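Local coordinates for VgrG protein (Vibrio cholerae, PDB 4DTH), which binds ATP and magnesium through an actin cross-linking toxin domain that probably joins G-actin monomers to one another covalently, at residues Q66-R71 and N83-T88; Q70-L75 and I157-Q162. All coordinates share one frame; numbering follows the deposited sequence. Where two conformers were deposited one is given.

Contact 1 of 2, residues Q66-R71 and N83-T88; sequences QGSYQR and NWQTHT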
loop_
_atom_site.group_PDB
_atom_site.type_symbol
_atom_site.label_atom_id
_atom_site.label_comp_id
_atom_site.label_asym_id
_atom_site.label_seq_id
_atom_site.Cartn_x
_atom_site.Cartn_y
_atom_site.Cartn_z
ATOM N N GLN A 66 -6.408 -17.327 7.149
ATOM C CA GLN A 66 -7.031 -17.785 8.402
ATOM C C GLN A 66 -7.077 -19.320 8.527
ATOM O O GLN A 66 -7.886 -19.849 9.299
ATOM C CB GLN A 66 -8.437 -17.184 8.590
ATOM C CG GLN A 66 -8.537 -15.657 8.483
ATOM C CD GLN A 66 -8.205 -14.944 9.777
ATOM O OE1 GLN A 66 -7.087 -14.455 9.969
ATOM N NE2 GLN A 66 -9.181 -14.810 10.668
ATOM N N GLY A 67 -6.224 -20.011 7.772
ATOM C CA GLY A 67 -6.148 -21.465 7.807
ATOM C C GLY A 67 -6.883 -22.179 6.691
ATOM O O GLY A 67 -7.606 -21.552 5.916
ATOM N N SER A 68 -6.689 -23.500 6.599
ATOM C CA SER A 68 -7.322 -24.326 5.573
ATOM C C SER A 68 -8.840 -24.343 5.723
ATOM O O SER A 68 -9.366 -24.256 6.834
ATOM C CB SER A 68 -6.746 -25.739 5.583
ATOM O OG SER A 68 -5.386 -25.700 5.170
ATOM N N TYR A 69 -9.532 -24.383 4.587
ATOM C CA TYR A 69 -10.991 -24.397 4.544
ATOM C C TYR A 69 -11.488 -25.817 4.616
ATOM O O TYR A 69 -10.973 -26.692 3.915
ATOM C CB TYR A 69 -11.497 -23.729 3.254
ATOM C CG TYR A 69 -12.998 -23.798 3.043
ATOM C CD1 TYR A 69 -13.873 -23.073 3.854
ATOM C CD2 TYR A 69 -13.542 -24.548 2.003
ATOM C CE1 TYR A 69 -15.251 -23.093 3.632
ATOM C CE2 TYR A 69 -14.922 -24.585 1.781
ATOM C CZ TYR A 69 -15.772 -23.865 2.604
ATOM O OH TYR A 69 -17.132 -23.890 2.388
ATOM N N GLN A 70 -12.498 -26.037 5.453
ATOM C CA GLN A 70 -13.166 -27.328 5.573
ATOM C C GLN A 70 -14.640 -27.075 5.311
ATOM O O GLN A 70 -15.287 -26.343 6.068
ATOM C CB GLN A 70 -12.950 -27.982 6.957
ATOM C CG GLN A 70 -11.480 -28.321 7.272
ATOM C CD GLN A 70 -10.820 -29.216 6.232
ATOM O OE1 GLN A 70 -11.392 -30.213 5.756
ATOM N NE2 GLN A 70 -9.600 -28.865 5.850
ATOM N N ARG A 71 -15.145 -27.649 4.202
ATOM C CA ARG A 71 -16.547 -27.543 3.820
ATOM C C ARG A 71 -17.380 -28.155 4.948
ATOM O O ARG A 71 -17.162 -29.328 5.268
ATOM C CB ARG A 71 -16.803 -28.316 2.505
ATOM C CG ARG A 71 -18.250 -28.262 1.990
ATOM C CD ARG A 71 -18.506 -26.918 1.382
ATOM N NE ARG A 71 -19.856 -26.701 0.862
ATOM C CZ ARG A 71 -20.218 -25.539 0.328
ATOM N NH1 ARG A 71 -19.344 -24.544 0.240
ATOM N NH2 ARG A 71 -21.451 -25.363 -0.122
ATOM N N ASN A 83 -7.510 -28.687 -0.502
ATOM C CA ASN A 83 -6.410 -27.743 -0.285
ATOM C C ASN A 83 -6.821 -26.270 -0.251
ATOM O O ASN A 83 -5.954 -25.406 -0.150
ATOM C CB ASN A 83 -5.214 -28.014 -1.220
ATOM C CG ASN A 83 -4.730 -29.451 -1.182
ATOM O OD1 ASN A 83 -4.683 -30.099 -0.129
ATOM N ND2 ASN A 83 -4.391 -29.984 -2.339
ATOM N N TRP A 84 -8.136 -25.980 -0.279
ATOM C CA TRP A 84 -8.639 -24.606 -0.215
ATOM C C TRP A 84 -8.259 -23.940 1.095
ATOM O O TRP A 84 -8.217 -24.597 2.142
ATOM C CB TRP A 84 -10.165 -24.565 -0.402
ATOM C CG TRP A 84 -10.630 -24.668 -1.825
ATOM C CD1 TRP A 84 -10.161 -25.515 -2.791
ATOM C CD2 TRP A 84 -11.747 -23.978 -2.404
ATOM N NE1 TRP A 84 -10.887 -25.359 -3.951
ATOM C CE2 TRP A 84 -11.874 -24.430 -3.738
ATOM C CE3 TRP A 84 -12.656 -23.020 -1.922
ATOM C CZ2 TRP A 84 -12.863 -23.944 -4.601
ATOM C CZ3 TRP A 84 -13.631 -22.531 -2.782
ATOM C CH2 TRP A 84 -13.723 -22.983 -4.106
ATOM N N GLN A 85 -7.971 -22.635 1.020
ATOM C CA GLN A 85 -7.564 -21.813 2.161
ATOM C C GLN A 85 -8.581 -20.726 2.437
ATOM O O GLN A 85 -9.194 -20.216 1.496
ATOM C CB GLN A 85 -6.207 -21.144 1.869
ATOM C CG GLN A 85 -5.053 -22.133 1.610
ATOM C CD GLN A 85 -4.679 -22.888 2.852
ATOM O OE1 GLN A 85 -4.307 -22.296 3.863
ATOM N NE2 GLN A 85 -4.768 -24.210 2.805
ATOM N N THR A 86 -8.746 -20.357 3.710
ATOM C CA THR A 86 -9.648 -19.287 4.127
ATOM C C THR A 86 -8.838 -18.002 4.330
ATOM O O THR A 86 -7.708 -18.059 4.828
ATOM C CB THR A 86 -10.400 -19.720 5.391
ATOM O OG1 THR A 86 -11.238 -20.837 5.097
ATOM C CG2 THR A 86 -11.223 -18.633 5.981
ATOM N N HIS A 87 -9.405 -16.852 3.935
ATOM C CA HIS A 87 -8.766 -15.551 4.099
ATOM C C HIS A 87 -9.788 -14.528 4.501
ATOM O O HIS A 87 -10.963 -14.669 4.161
ATOM C CB HIS A 87 -8.099 -15.093 2.785
ATOM C CG HIS A 87 -7.047 -16.018 2.245
ATOM N ND1 HIS A 87 -5.704 -15.756 2.416
ATOM C CD2 HIS A 87 -7.177 -17.136 1.496
ATOM C CE1 HIS A 87 -5.063 -16.739 1.804
ATOM N NE2 HIS A 87 -5.906 -17.593 1.243
ATOM N N THR A 88 -9.340 -13.445 5.129
ATOM C CA THR A 88 -10.218 -12.305 5.367
ATOM C C THR A 88 -10.396 -11.634 3.980
ATOM O O THR A 88 -9.611 -11.891 3.059
ATOM C CB THR A 88 -9.617 -11.331 6.392
ATOM O OG1 THR A 88 -8.351 -10.866 5.916
ATOM C CG2 THR A 88 -9.468 -11.957 7.778
HETATM O O HOH W 1 -8.319 -27.280 2.774
#
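Strands 66-68 and 85-88 run antiparallel, their axes 4.6 Å apart at 166°, with Ser68 and Gln85 as a non-hydrogen-bonded pair flanked by backbone bonds: Thr86 N to Gly67 O (2.8 Å) and Tyr69 N to Trp84 O, the latter nearly straight at 174°. A further bond, Gln66 N to Thr86 O, continues the pairing toward Thr88. Gly67 has a positive phi, where a CB would collide with the preceding carbonyl oxygen. Although the Ser68 and Gln85 side chains diverge at their roots, Gln85 bends back at chi2 (-69°) and its NE2 donates to Ser68 OG (2.9 Å), the hydroxyl lying tilted out of the amide plane; Asn65 takes Gln85 OE1. On the buried side, Tyr69 and Trp84 lie alongside each other and touch through their CB atoms (4.0 Å). Thr86, in the conformer given, sets OG1 at the edge of the tyrosine ring, while Ala37 of strand 34-38 packs against all three side chains. Tyr69 OH bonds to His127 and receives Arg71 NH1. At the other end, Thr88 CG2 meets Gln66 CD (3.8 Å), its hydroxyl turned to Glu30. A water lies within hydrogen-bonding distance of both Tyr69 O and Trp84 O, just beyond the paired strands. Main-chain bonds thus set the register, with a polar Ser68-Gln85 link on one face and Tyr69, Trp84 and Thr86 packed on Ala37 on the other.

Contact 2 of 2, residues Q70-L75 and I157-Q162; sequences QRPPSL and ISAESQ. With SO4 (sulfate ion), chain G.
Ala159 fits its methyl group among Pro72, Ser74 and Leu75, and this small cluster is the tight part of the contact. Its CB lies 3.8 Å from both Pro72 CB and Leu75 CD1. Ser74 OG comes closer, 3.2 Å from Ala159 CB. A chi1 of 72° puts that oxygen between the backbone N and the carbonyl carbon. The Pro72 ring also brings CG to 3.7 Å from Ile157 O. A turn shapes the proline-rich side: Leu75 N bonds to Pro72 O, and Arg71 NE donates to Leu75 O (2.9 Å), which lies in the guanidinium plane. His127 backs the cluster, touching Pro72 and Leu75 while its NE2 bonds to Ser158 O; Asn126 holds Ala159 O. Toward Gln70 the loops separate, and a water spans them by donating to Gln70 O and Ile157 O, 2.7 Å from each. The exposed side chains of Ile157 and Ser158 point away from the proline loop. There a sulfate, probably from the crystallisation liquor, accepts Ser158 N at O4 (3.1 Å) and Ile157 N at O3, with Asn155 N as another donor. With no direct hydrogen bond between the segments, the loops are joined by the Ala159 methyl against the Pro72 ring, Leu75 methyl and Ser74 oxygen, one bridging water and the shared neighbour His127.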
loop_
_atom_site.group_PDB
_atom_site.type_symbol
_atom_site.label_atom_id
_atom_site.label_comp_id
_atom_site.label_asym_id
_atom_site.label_seq_id
_atom_site.Cartn_x
_atom_site.Cartn_y
_atom_site.Cartn_z
ATOM N N GLN A 70 -12.498 -26.037 5.453
ATOM C CA GLN A 70 -13.166 -27.328 5.573
ATOM C C GLN A 70 -14.640 -27.075 5.311
ATOM O O GLN A 70 -15.287 -26.343 6.068
ATOM C CB GLN A 70 -12.950 -27.982 6.957
ATOM C CG GLN A 70 -11.480 -28.321 7.272
ATOM C CD GLN A 70 -10.820 -29.216 6.232
ATOM O OE1 GLN A 70 -11.392 -30.213 5.756
ATOM N NE2 GLN A 70 -9.600 -28.865 5.850
ATOM N N ARG A 71 -15.145 -27.649 4.202
ATOM C CA ARG A 71 -16.547 -27.543 3.820
ATOM C C ARG A 71 -17.380 -28.155 4.948
ATOM O O ARG A 71 -17.162 -29.328 5.268
ATOM C CB ARG A 71 -16.803 -28.316 2.505
ATOM C CG ARG A 71 -18.250 -28.262 1.990
ATOM C CD ARG A 71 -18.506 -26.918 1.382
ATOM N NE ARG A 71 -19.856 -26.701 0.862
ATOM C CZ ARG A 71 -20.218 -25.539 0.328
ATOM N NH1 ARG A 71 -19.344 -24.544 0.240
ATOM N NH2 ARG A 71 -21.451 -25.363 -0.122
ATOM N N PRO A 72 -18.308 -27.397 5.582
ATOM C CA PRO A 72 -19.137 -27.999 6.637
ATOM C C PRO A 72 -19.857 -29.251 6.115
ATOM O O PRO A 72 -20.360 -29.234 4.984
ATOM C CB PRO A 72 -20.123 -26.884 6.996
ATOM C CG PRO A 72 -19.420 -25.632 6.613
ATOM C CD PRO A 72 -18.690 -25.989 5.352
ATOM N N PRO A 73 -19.836 -30.374 6.875
ATOM C CA PRO A 73 -20.476 -31.610 6.388
ATOM C C PRO A 73 -21.938 -31.465 5.974
ATOM O O PRO A 73 -22.348 -32.093 5.007
ATOM C CB PRO A 73 -20.297 -32.589 7.557
ATOM C CG PRO A 73 -19.127 -32.073 8.297
ATOM C CD PRO A 73 -19.231 -30.581 8.207
ATOM N N SER A 74 -22.702 -30.590 6.655
ATOM C CA SER A 74 -24.108 -30.338 6.341
ATOM C C SER A 74 -24.317 -29.583 5.016
ATOM O O SER A 74 -25.453 -29.451 4.558
ATOM C CB SER A 74 -24.799 -29.620 7.497
ATOM O OG SER A 74 -24.381 -28.268 7.590
ATOM N N LEU A 75 -23.223 -29.102 4.405
ATOM C CA LEU A 75 -23.232 -28.377 3.143
ATOM C C LEU A 75 -22.467 -29.103 2.032
ATOM O O LEU A 75 -22.171 -28.503 0.996
ATOM C CB LEU A 75 -22.720 -26.931 3.349
ATOM C CG LEU A 75 -23.591 -26.023 4.234
ATOM C CD1 LEU A 75 -22.988 -24.633 4.329
ATOM C CD2 LEU A 75 -25.037 -25.904 3.702
ATOM N N ILE A 157 -16.119 -21.799 9.608
ATOM C CA ILE A 157 -16.096 -23.180 10.115
ATOM C C ILE A 157 -17.524 -23.753 10.195
ATOM O O ILE A 157 -17.751 -24.888 9.777
ATOM C CB ILE A 157 -15.294 -23.308 11.449
ATOM C CG1 ILE A 157 -13.798 -22.933 11.223
ATOM C CG2 ILE A 157 -15.434 -24.723 12.072
ATOM C CD1 ILE A 157 -12.978 -22.626 12.492
ATOM N N SER A 158 -18.478 -22.963 10.715
ATOM C CA SER A 158 -19.869 -23.396 10.864
ATOM C C SER A 158 -20.673 -23.249 9.574
ATOM O O SER A 158 -20.437 -22.312 8.805
ATOM C CB SER A 158 -20.551 -22.610 11.977
ATOM O OG SER A 158 -19.901 -22.838 13.216
ATOM N N ALA A 159 -21.673 -24.134 9.377
ATOM C CA ALA A 159 -22.541 -24.058 8.202
ATOM C C ALA A 159 -23.430 -22.809 8.260
ATOM O O ALA A 159 -23.731 -22.228 7.216
ATOM C CB ALA A 159 -23.400 -25.303 8.097
ATOM N N GLU A 160 -23.838 -22.394 9.469
ATOM C CA GLU A 160 -24.698 -21.217 9.654
ATOM C C GLU A 160 -23.980 -20.058 10.321
ATOM O O GLU A 160 -23.079 -20.272 11.136
ATOM C CB GLU A 160 -25.929 -21.577 10.488
ATOM C CG GLU A 160 -26.851 -22.574 9.807
ATOM C CD GLU A 160 -28.024 -23.054 10.640
ATOM O OE1 GLU A 160 -28.464 -22.320 11.555
ATOM O OE2 GLU A 160 -28.521 -24.167 10.355
ATOM N N SER A 161 -24.428 -18.828 10.023
ATOM C CA SER A 161 -23.876 -17.606 10.611
ATOM C C SER A 161 -24.368 -17.402 12.057
ATOM O O SER A 161 -25.213 -18.151 12.555
ATOM C CB SER A 161 -24.327 -16.400 9.787
ATOM O OG SER A 161 -25.672 -16.078 10.105
ATOM N N GLN A 162 -23.858 -16.341 12.705
ATOM C CA GLN A 162 -24.325 -15.876 14.004
ATOM C C GLN A 162 -25.098 -14.552 13.764
ATOM O O GLN A 162 -25.128 -13.675 14.632
ATOM C CB GLN A 162 -23.140 -15.678 14.961
ATOM C CG GLN A 162 -22.654 -16.985 15.568
ATOM C CD GLN A 162 -21.459 -16.747 16.442
ATOM O OE1 GLN A 162 -20.328 -16.676 15.971
ATOM N NE2 GLN A 162 -21.691 -16.591 17.737
HETATM S S SO4 G . -17.166 -19.699 12.652
HETATM O O1 SO4 G . -17.572 -20.465 13.845
HETATM O O2 SO4 G . -17.185 -18.254 12.986
HETATM O O3 SO4 G . -15.810 -20.107 12.256
HETATM O O4 SO4 G . -18.095 -20.004 11.541
HETATM O O HOH W 2 -16.023 -26.651 8.649
#

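Contact 1 is partly buried and joins two neighbouring strands, whereas contact 2 lies on the surface, farther from the centre of the chain, and brings together loops distant in sequence. Their first segments overlap at Gln70 and Arg71, so 66-75 runs continuously through both: the chain leaves strand 56-68 in contact 1 and enters the proline turn of contact 2 on its way to strand 85-97. Direct main-chain hydrogen bonds dominate the first; in the second apolar packing and a water take their place. Arg71 and His127 are common to the surroundings of both contacts, and Arg71 NH1 bonds to His127 O.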